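PDB 5ERE: extracellular ligand-binding receptor from Desulfohalobium retbaense DSM 5692, which probably acts as a periplasmic sensor, binding the 2-oxo acid ketoleucine in a leucine-binding-protein-like domain and cytosine in a separate Cache sensor domain. Local coordinates for residues Ser12-Ile17 with Ile185-Ala190; Gly208-Gln213 with Gly253-Glu258; Val391-Lys396 with Ser400-Asp405. All blocks are in the same frame, centred on the assembly; numbering follows the deposited sequence.

How the interactions relate
From the N terminus, the chain leaves strand 3-8 through residues 12-17 and returns to them at 185-190, so interaction 1 closes a loop of 167 residues that runs through parts of both lobes of the periplasmic binding domain. Interaction 2 opens afterwards, at 208-213, and closes only 40 residues later on helix 254-271. The two are in series, neither nested nor crossed, yet they touch: Ile17 CG2 lies 3.5 Å from Phe255 CG. Together they tie lobe to lobe beside the bound 2-oxo acid. Interaction 3, its centre about 57 Å from that of interaction 2, closes a very short loop in the Cache domain, tying edge strand 390-394 to the segment that leads to helix 410-418.

Interaction 1. Residues Ser12-Ile17 with Ile185-Ala190; sequences SAFEDI and ISAGEA
In the inter-lobe cleft of the periplasmic-binding-protein fold, Phe14 and Ile17 of one lobe meet Ala187 and Glu189 of the other. Residues 12-17 lead from strand 3-8 into helix 15-32, with Phe14 as its N-cap, whereas 185-190 follow strand 181-185, so two loops that leave parallel strands of different sheets come together beside the ligand. The apolar evidence centres on one methyl: Ala187 CB lies 4.0 Å from Phe14 CE1, approaching the ring obliquely, and 3.8 Å from Ile17 CD1. With chi1 at -46°, the Phe14 ring sits beside its own backbone N, and its CE1 reaches Glu189, where OE1 is 3.6 Å away. The carboxylate and ring planes are 57° apart, with OE2 near the ring plane at its edge and OE1 oblique to it. Ala13 CB covers one face of the ring. Phe14 also lines the ketoleucine pocket and touches the ligand.

Glu189 bends at chi2 (-86°), which folds its carboxylate back towards its own loop; OE2 takes a weak bond from Ala187 N and a further one involving Tyr160 OH. On the other side an ST turn, with Ser12 OG accepting from Phe14 N, holds the approach to the helix. No direct hydrogen bond joins the segments, and water carries the polar link instead. One molecule donates to Ala13 O at 2.8 Å and to Glu189 OE1 at 2.7 Å, occupying one acceptor from each lobe. Asp16 divides its carboxylate: OD2 forms a salt bridge with Arg214, and OD1 turns to a second water, which donates to Asp16 OD1 at 2.7 Å and accepts from Gly188 N at 2.8 Å.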
loop_
_atom_site.group_PDB
_atom_site.type_symbol
_atom_site.label_atom_id
_atom_site.label_comp_id
_atom_site.label_asym_id
_atom_site.label_seq_id
_atom_site.Cartn_x
_atom_site.Cartn_y
_atom_site.Cartn_z
ATOM N N SER A 12 -26.081 18.173 4.371
ATOM C CA SER A 12 -25.153 17.480 5.238
ATOM C C SER A 12 -23.895 18.327 5.421
ATOM O O SER A 12 -23.739 19.379 4.773
ATOM C CB SER A 12 -24.794 16.098 4.672
ATOM O OG SER A 12 -23.621 16.133 3.877
ATOM N N ALA A 13 -23.016 17.870 6.319
ATOM C CA ALA A 13 -21.690 18.482 6.509
ATOM C C ALA A 13 -20.797 18.422 5.227
ATOM O O ALA A 13 -19.788 19.135 5.109
ATOM C CB ALA A 13 -20.997 17.802 7.645
ATOM N N PHE A 14 -21.153 17.542 4.298
ATOM C CA PHE A 14 -20.322 17.317 3.099
ATOM C C PHE A 14 -20.945 17.940 1.849
ATOM O O PHE A 14 -20.711 17.504 0.705
ATOM C CB PHE A 14 -20.068 15.813 2.976
ATOM C CG PHE A 14 -19.654 15.203 4.300
ATOM C CD1 PHE A 14 -18.437 15.550 4.858
ATOM C CD2 PHE A 14 -20.494 14.327 4.995
ATOM C CE1 PHE A 14 -18.038 15.027 6.099
ATOM C CE2 PHE A 14 -20.106 13.796 6.257
ATOM C CZ PHE A 14 -18.878 14.144 6.792
ATOM N N GLU A 15 -21.684 19.019 2.090
ATOM C CA GLU A 15 -22.300 19.829 1.044
ATOM C C GLU A 15 -21.291 20.182 -0.048
ATOM O O GLU A 15 -21.602 20.037 -1.230
ATOM C CB GLU A 15 -22.902 21.116 1.637
ATOM C CG GLU A 15 -23.760 21.925 0.661
ATOM C CD GLU A 15 -24.485 23.076 1.335
ATOM O OE1 GLU A 15 -23.941 23.636 2.315
ATOM O OE2 GLU A 15 -25.605 23.409 0.883
ATOM N N ASP A 16 -20.081 20.583 0.353
ATOM C CA ASP A 16 -19.068 21.055 -0.578
ATOM C C ASP A 16 -18.593 19.941 -1.514
ATOM O O ASP A 16 -18.370 20.183 -2.694
ATOM C CB ASP A 16 -17.875 21.681 0.164
ATOM C CG ASP A 16 -16.964 20.641 0.834
ATOM O OD1 ASP A 16 -17.460 19.824 1.651
ATOM O OD2 ASP A 16 -15.741 20.637 0.549
ATOM N N ILE A 17 -18.459 18.736 -0.986
ATOM C CA ILE A 17 -18.079 17.568 -1.776
ATOM C C ILE A 17 -19.195 17.256 -2.774
ATOM O O ILE A 17 -18.948 17.032 -3.972
ATOM C CB ILE A 17 -17.791 16.370 -0.847
ATOM C CG1 ILE A 17 -16.423 16.574 -0.169
ATOM C CG2 ILE A 17 -17.846 15.003 -1.585
ATOM C CD1 ILE A 17 -16.261 15.779 1.121
ATOM N N ILE A 185 -10.424 11.247 11.061
ATOM C CA ILE A 185 -11.185 10.692 9.941
ATOM C C ILE A 185 -12.271 11.733 9.605
ATOM O O ILE A 185 -13.406 11.690 10.067
ATOM C CB ILE A 185 -11.774 9.291 10.235
ATOM C CG1 ILE A 185 -10.708 8.346 10.817
ATOM C CG2 ILE A 185 -12.331 8.685 8.956
ATOM C CD1 ILE A 185 -9.380 8.282 10.028
ATOM N N SER A 186 -11.849 12.682 8.780
ATOM C CA SER A 186 -12.541 13.926 8.534
ATOM C C SER A 186 -12.364 14.373 7.082
ATOM O O SER A 186 -11.326 14.151 6.448
ATOM C CB SER A 186 -12.007 15.054 9.442
ATOM O OG SER A 186 -11.853 14.658 10.782
ATOM N N ALA A 187 -13.373 15.059 6.582
ATOM C CA ALA A 187 -13.216 15.842 5.373
ATOM C C ALA A 187 -12.906 17.289 5.788
ATOM O O ALA A 187 -12.067 17.513 6.672
ATOM C CB ALA A 187 -14.480 15.729 4.489
ATOM N N GLY A 188 -13.556 18.273 5.178
ATOM C CA GLY A 188 -13.156 19.669 5.370
ATOM C C GLY A 188 -13.296 20.184 6.810
ATOM O O GLY A 188 -12.627 21.150 7.175
ATOM N N GLU A 189 -14.159 19.549 7.607
ATOM C CA GLU A 189 -14.444 19.982 8.979
ATOM C C GLU A 189 -13.181 19.854 9.852
ATOM O O GLU A 189 -13.126 20.362 10.976
ATOM C CB GLU A 189 -15.618 19.174 9.609
ATOM C CG GLU A 189 -15.327 17.697 9.932
ATOM C CD GLU A 189 -15.551 16.764 8.729
ATOM O OE1 GLU A 189 -15.701 17.288 7.632
ATOM O OE2 GLU A 189 -15.610 15.526 8.919
ATOM N N ALA A 190 -12.179 19.160 9.329
ATOM C CA ALA A 190 -10.894 19.045 9.985
ATOM C C ALA A 190 -10.231 20.384 10.255
ATOM O O ALA A 190 -9.421 20.455 11.145
ATOM C CB ALA A 190 -9.954 18.175 9.171
HETATM O O HOH W 1 -17.107 18.880 5.913
HETATM O O HOH W 2 -15.693 18.989 3.546
#

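Interaction 2. Residues Gly208-Gln213 with Gly253-Glu258; sequences GTRPIQ and GFFGVE. With COI (2-oxo-4-methylpentanoic acid), chain B.
Arg210 meets Phe254 and Phe255 at the wall of the ketoleucine pocket, where the loop after strand 205-208 in one lobe faces the start of helix 254-271 in the other.

Hydrogen bonding is directed to the ligand. Arg210 NH2 donates to the carboxylate oxygen O2 of 2-oxo-4-methylpentanoic acid at 2.8 Å, and Arg210 NH1 to its keto oxygen O3 at 3.0 Å; a weak third bond runs from NH2 to O3. Ser72 OG and Ala95 N add further hydrogen bonds to the ligand.

Aromatic packing sets the arginine. Its CD stands over the centre of the Phe254 ring, 3.6 Å from the centroid and only 6° off the normal, a well-formed CH-pi contact. Glu258 CB lies over the opposite face. A bend at chi3 (46°) then swings the guanidinium past the ring towards the ligand. There Phe255 CE1 comes to 3.5 Å from Arg210 NH1, at the guanidinium edge, with the two planes 75° apart. The same CE1 is 3.4 Å from ligand O3, which lies near the plane of the Phe255 ring.

Apolar contact comes from Pro211: CB approaches Phe255 CZ at 4.3 Å, and CG lies over one face of the guanidinium.

Water spans the remaining backbone gap, donating to Gln213 O and accepting from Phe254 N in the first turn of the helix.

An alanine here in place of Arg210 would probably leave ligand O2 and O3 without their cationic donor and the Phe254 face without its CH-pi partner.

One guanidinium thus bonds a keto and a carboxylate oxygen of the same ligand, its positive charge probably balancing that of the carboxylate.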
loop_
_atom_site.group_PDB
_atom_site.type_symbol
_atom_site.label_atom_id
_atom_site.label_comp_id
_atom_site.label_asym_id
_atom_site.label_seq_id
_atom_site.Cartn_x
_atom_site.Cartn_y
_atom_site.Cartn_z
ATOM N N GLY A 208 -4.310 12.675 8.500
ATOM C CA GLY A 208 -5.623 12.477 7.917
ATOM C C GLY A 208 -5.557 11.558 6.725
ATOM O O GLY A 208 -4.519 10.950 6.465
ATOM N N THR A 209 -6.685 11.456 6.027
ATOM C CA THR A 209 -6.872 10.489 4.938
ATOM C C THR A 209 -7.477 11.222 3.730
ATOM O O THR A 209 -7.671 12.450 3.759
ATOM C CB THR A 209 -7.777 9.294 5.392
ATOM O OG1 THR A 209 -9.105 9.745 5.659
ATOM C CG2 THR A 209 -7.207 8.603 6.658
ATOM N N ARG A 210 -7.821 10.465 2.691
ATOM C CA ARG A 210 -8.186 11.024 1.377
ATOM C C ARG A 210 -9.142 12.238 1.398
ATOM O O ARG A 210 -8.862 13.242 0.779
ATOM C CB ARG A 210 -8.776 9.876 0.506
ATOM C CG ARG A 210 -9.518 10.321 -0.768
ATOM C CD ARG A 210 -10.253 9.077 -1.425
ATOM N NE ARG A 210 -10.954 8.346 -0.374
ATOM C CZ ARG A 210 -12.183 8.600 0.046
ATOM N NH1 ARG A 210 -12.904 9.539 -0.519
ATOM N NH2 ARG A 210 -12.696 7.910 1.064
ATOM N N PRO A 211 -10.272 12.157 2.115
ATOM C CA PRO A 211 -11.268 13.237 2.183
ATOM C C PRO A 211 -10.776 14.583 2.717
ATOM O O PRO A 211 -11.441 15.599 2.497
ATOM C CB PRO A 211 -12.314 12.670 3.152
ATOM C CG PRO A 211 -12.142 11.208 3.048
ATOM C CD PRO A 211 -10.681 11.022 2.955
ATOM N N ILE A 212 -9.644 14.603 3.408
ATOM C CA ILE A 212 -9.236 15.815 4.132
ATOM C C ILE A 212 -8.653 16.913 3.213
ATOM O O ILE A 212 -8.520 18.068 3.619
ATOM C CB ILE A 212 -8.229 15.438 5.249
ATOM C CG1 ILE A 212 -8.252 16.463 6.397
ATOM C CG2 ILE A 212 -6.837 15.310 4.703
ATOM C CD1 ILE A 212 -7.575 15.938 7.653
ATOM N N GLN A 213 -8.367 16.591 1.955
ATOM C CA GLN A 213 -7.738 17.590 1.069
ATOM C C GLN A 213 -8.786 18.540 0.483
ATOM O O GLN A 213 -9.151 18.436 -0.678
ATOM C CB GLN A 213 -6.947 16.934 -0.081
ATOM C CG GLN A 213 -6.138 17.976 -0.886
ATOM C CD GLN A 213 -5.339 17.384 -2.031
ATOM O OE1 GLN A 213 -4.302 16.757 -1.817
ATOM N NE2 GLN A 213 -5.825 17.564 -3.260
ATOM N N GLY A 253 -11.170 18.726 -6.190
ATOM C CA GLY A 253 -10.451 17.722 -5.437
ATOM C C GLY A 253 -10.794 16.307 -5.874
ATOM O O GLY A 253 -11.309 16.095 -6.962
ATOM N N PHE A 254 -10.523 15.346 -5.000
ATOM C CA PHE A 254 -10.665 13.934 -5.330
ATOM C C PHE A 254 -12.034 13.598 -5.865
ATOM O O PHE A 254 -12.183 12.810 -6.824
ATOM C CB PHE A 254 -10.419 13.033 -4.098
ATOM C CG PHE A 254 -10.936 11.661 -4.293
ATOM C CD1 PHE A 254 -10.211 10.757 -5.044
ATOM C CD2 PHE A 254 -12.176 11.298 -3.811
ATOM C CE1 PHE A 254 -10.705 9.488 -5.302
ATOM C CE2 PHE A 254 -12.682 10.038 -4.064
ATOM C CZ PHE A 254 -11.943 9.135 -4.813
ATOM N N PHE A 255 -13.052 14.152 -5.227
ATOM C CA PHE A 255 -14.395 13.704 -5.543
ATOM C C PHE A 255 -14.842 14.147 -6.930
ATOM O O PHE A 255 -15.500 13.390 -7.612
ATOM C CB PHE A 255 -15.367 14.202 -4.506
ATOM C CG PHE A 255 -15.037 13.718 -3.122
ATOM C CD1 PHE A 255 -15.529 12.509 -2.671
ATOM C CD2 PHE A 255 -14.202 14.469 -2.286
ATOM C CE1 PHE A 255 -15.227 12.034 -1.384
ATOM C CE2 PHE A 255 -13.885 13.992 -0.991
ATOM C CZ PHE A 255 -14.402 12.772 -0.551
ATOM N N GLY A 256 -14.514 15.378 -7.305
ATOM C CA GLY A 256 -14.704 15.835 -8.674
ATOM C C GLY A 256 -13.983 14.958 -9.688
ATOM O O GLY A 256 -14.568 14.539 -10.690
ATOM N N VAL A 257 -12.708 14.689 -9.435
ATOM C CA VAL A 257 -11.877 13.904 -10.351
ATOM C C VAL A 257 -12.486 12.515 -10.538
ATOM O O VAL A 257 -12.626 12.013 -11.667
ATOM C CB VAL A 257 -10.421 13.778 -9.819
ATOM C CG1 VAL A 257 -9.597 12.741 -10.632
ATOM C CG2 VAL A 257 -9.743 15.124 -9.798
ATOM N N GLU A 258 -12.849 11.902 -9.425
ATOM C CA GLU A 258 -13.487 10.606 -9.433
ATOM C C GLU A 258 -14.814 10.601 -10.187
ATOM O O GLU A 258 -15.141 9.645 -10.894
ATOM C CB GLU A 258 -13.748 10.125 -7.982
ATOM C CG GLU A 258 -14.406 8.754 -7.911
ATOM C CD GLU A 258 -14.789 8.342 -6.464
ATOM O OE1 GLU A 258 -15.434 9.165 -5.753
ATOM O OE2 GLU A 258 -14.451 7.197 -6.071
HETATM C C1 COI B . -16.297 8.030 2.106
HETATM O O1 COI B . -17.332 7.560 2.647
HETATM O O2 COI B . -15.333 7.304 1.759
HETATM C C2 COI B . -16.257 9.493 1.818
HETATM O O3 COI B . -15.262 9.993 1.327
HETATM C C3 COI B . -17.518 10.258 2.137
HETATM C C4 COI B . -17.287 11.719 1.978
HETATM C C5 COI B . -18.632 12.360 1.710
HETATM C C6 COI B . -16.649 12.168 3.285
HETATM O O HOH W 3 -10.122 16.637 -2.430
#

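Interaction 3. Residues Val391-Lys396 with Ser400-Asp405; sequences VNVAPK and SVIGED
Ile402 packs on Val393 and the backbone of Asn392 at the edge of the antiparallel sheet in the Cache sensor domain, where strand 390-394 pairs with 378-385 through a classic beta bulge at Val391 and Asn392 opposite Thr383.

From CB, Ile402 sends CG1 beside its own backbone N (chi1 -72°), and this brings a side chain that starts out alongside the strand nearer to it. CG1 lies 4.0 Å from Asn392 CA and the same distance from Val393 CG1. The extended end carries CD1 to 3.9 Å from Val393 CG1, the side chains crossing at a slant. Val401 adds the neighbouring contact, its CG2 4.2 Å from Val393 CB; Val401 also touches Val430, a cytosine-binding residue, so it lies close to that pocket, its side chain about 6 Å from the bound cytosine.

A type II turn from Val401 to Glu404 presents these two residues. Gly403 occupies its third position with phi at 92°, and Glu404 N bonds to Val401 O at 3.0 Å. Within the strand, Asn392 OD1 accepts from the N of the next residue, Val393, while Lys396 NZ curls back to Val393 O, 3.0 Å away and 37° out of the carbonyl plane.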
loop_
_atom_site.group_PDB
_atom_site.type_symbol
_atom_site.label_atom_id
_atom_site.label_comp_id
_atom_site.label_asym_id
_atom_site.label_seq_id
_atom_site.Cartn_x
_atom_site.Cartn_y
_atom_site.Cartn_z
ATOM N N VAL A 391 26.787 -33.007 2.564
ATOM C CA VAL A 391 26.718 -34.295 3.241
ATOM C C VAL A 391 25.428 -34.479 4.032
ATOM O O VAL A 391 25.191 -35.546 4.557
ATOM C CB VAL A 391 27.921 -34.497 4.204
ATOM C CG1 VAL A 391 29.234 -34.471 3.426
ATOM C CG2 VAL A 391 27.930 -33.454 5.327
ATOM N N ASN A 392 24.601 -33.442 4.125
ATOM C CA ASN A 392 23.315 -33.577 4.784
ATOM C C ASN A 392 22.424 -32.393 4.390
ATOM O O ASN A 392 22.929 -31.361 3.958
ATOM C CB ASN A 392 23.503 -33.696 6.313
ATOM C CG ASN A 392 22.311 -34.360 7.015
ATOM O OD1 ASN A 392 21.341 -34.735 6.375
ATOM N ND2 ASN A 392 22.400 -34.518 8.343
ATOM N N VAL A 393 21.107 -32.565 4.489
ATOM C CA VAL A 393 20.147 -31.533 4.103
ATOM C C VAL A 393 18.817 -31.715 4.815
ATOM O O VAL A 393 18.383 -32.836 5.031
ATOM C CB VAL A 393 19.885 -31.540 2.579
ATOM C CG1 VAL A 393 19.291 -32.886 2.119
ATOM C CG2 VAL A 393 18.964 -30.375 2.168
ATOM N N ALA A 394 18.183 -30.601 5.162
ATOM C CA ALA A 394 16.791 -30.558 5.523
ATOM C C ALA A 394 16.117 -29.433 4.754
ATOM O O ALA A 394 16.698 -28.369 4.606
ATOM C CB ALA A 394 16.618 -30.350 7.037
ATOM N N PRO A 395 14.878 -29.635 4.283
ATOM C CA PRO A 395 14.026 -30.834 4.303
ATOM C C PRO A 395 14.621 -31.999 3.576
ATOM O O PRO A 395 15.354 -31.808 2.602
ATOM C CB PRO A 395 12.766 -30.370 3.596
ATOM C CG PRO A 395 12.725 -28.944 3.859
ATOM C CD PRO A 395 14.146 -28.510 3.703
ATOM N N LYS A 396 14.274 -33.205 4.012
ATOM C CA LYS A 396 14.859 -34.392 3.423
ATOM C C LYS A 396 14.370 -34.620 1.996
ATOM O O LYS A 396 14.978 -35.391 1.264
ATOM C CB LYS A 396 14.581 -35.626 4.315
ATOM C CG LYS A 396 15.534 -35.724 5.541
ATOM C CD LYS A 396 17.025 -35.795 5.110
ATOM C CE LYS A 396 18.040 -35.931 6.265
ATOM N NZ LYS A 396 18.002 -34.827 7.253
ATOM N N SER A 400 18.514 -35.474 -2.846
ATOM C CA SER A 400 19.315 -35.631 -4.049
ATOM C C SER A 400 20.544 -34.697 -4.096
ATOM O O SER A 400 21.525 -35.000 -4.762
ATOM C CB SER A 400 18.436 -35.407 -5.265
ATOM O OG SER A 400 17.989 -34.078 -5.330
ATOM N N VAL A 401 20.515 -33.581 -3.376
ATOM C CA VAL A 401 21.678 -32.687 -3.410
ATOM C C VAL A 401 22.821 -33.282 -2.584
ATOM O O VAL A 401 23.947 -32.854 -2.709
ATOM C CB VAL A 401 21.325 -31.256 -2.913
ATOM C CG1 VAL A 401 20.115 -30.750 -3.669
ATOM C CG2 VAL A 401 21.062 -31.232 -1.405
ATOM N N ILE A 402 22.550 -34.293 -1.762
ATOM C CA ILE A 402 23.635 -34.881 -0.975
ATOM C C ILE A 402 24.636 -35.513 -1.921
ATOM O O ILE A 402 24.265 -36.148 -2.900
ATOM C CB ILE A 402 23.133 -35.912 0.043
ATOM C CG1 ILE A 402 22.402 -35.200 1.196
ATOM C CG2 ILE A 402 24.295 -36.728 0.591
ATOM C CD1 ILE A 402 21.557 -36.115 2.062
ATOM N N GLY A 403 25.913 -35.270 -1.649
ATOM C CA GLY A 403 26.983 -35.713 -2.524
ATOM C C GLY A 403 27.407 -34.694 -3.565
ATOM O O GLY A 403 28.432 -34.855 -4.227
ATOM N N GLU A 404 26.623 -33.644 -3.746
ATOM C CA GLU A 404 27.002 -32.613 -4.700
ATOM C C GLU A 404 28.275 -31.852 -4.278
ATOM O O GLU A 404 28.412 -31.426 -3.128
ATOM C CB GLU A 404 25.839 -31.646 -4.907
ATOM C CG GLU A 404 24.721 -32.210 -5.792
ATOM C CD GLU A 404 24.973 -32.007 -7.279
ATOM O OE1 GLU A 404 26.043 -31.470 -7.646
ATOM O OE2 GLU A 404 24.098 -32.380 -8.081
ATOM N N ASP A 405 29.202 -31.711 -5.227
ATOM C CA ASP A 405 30.456 -30.956 -5.044
ATOM C C ASP A 405 30.207 -29.483 -5.322
ATOM O O ASP A 405 29.960 -29.110 -6.467
ATOM C CB ASP A 405 31.551 -31.507 -5.982
ATOM C CG ASP A 405 32.872 -30.723 -5.939
ATOM O OD1 ASP A 405 33.111 -29.833 -5.076
ATOM O OD2 ASP A 405 33.714 -31.031 -6.804
#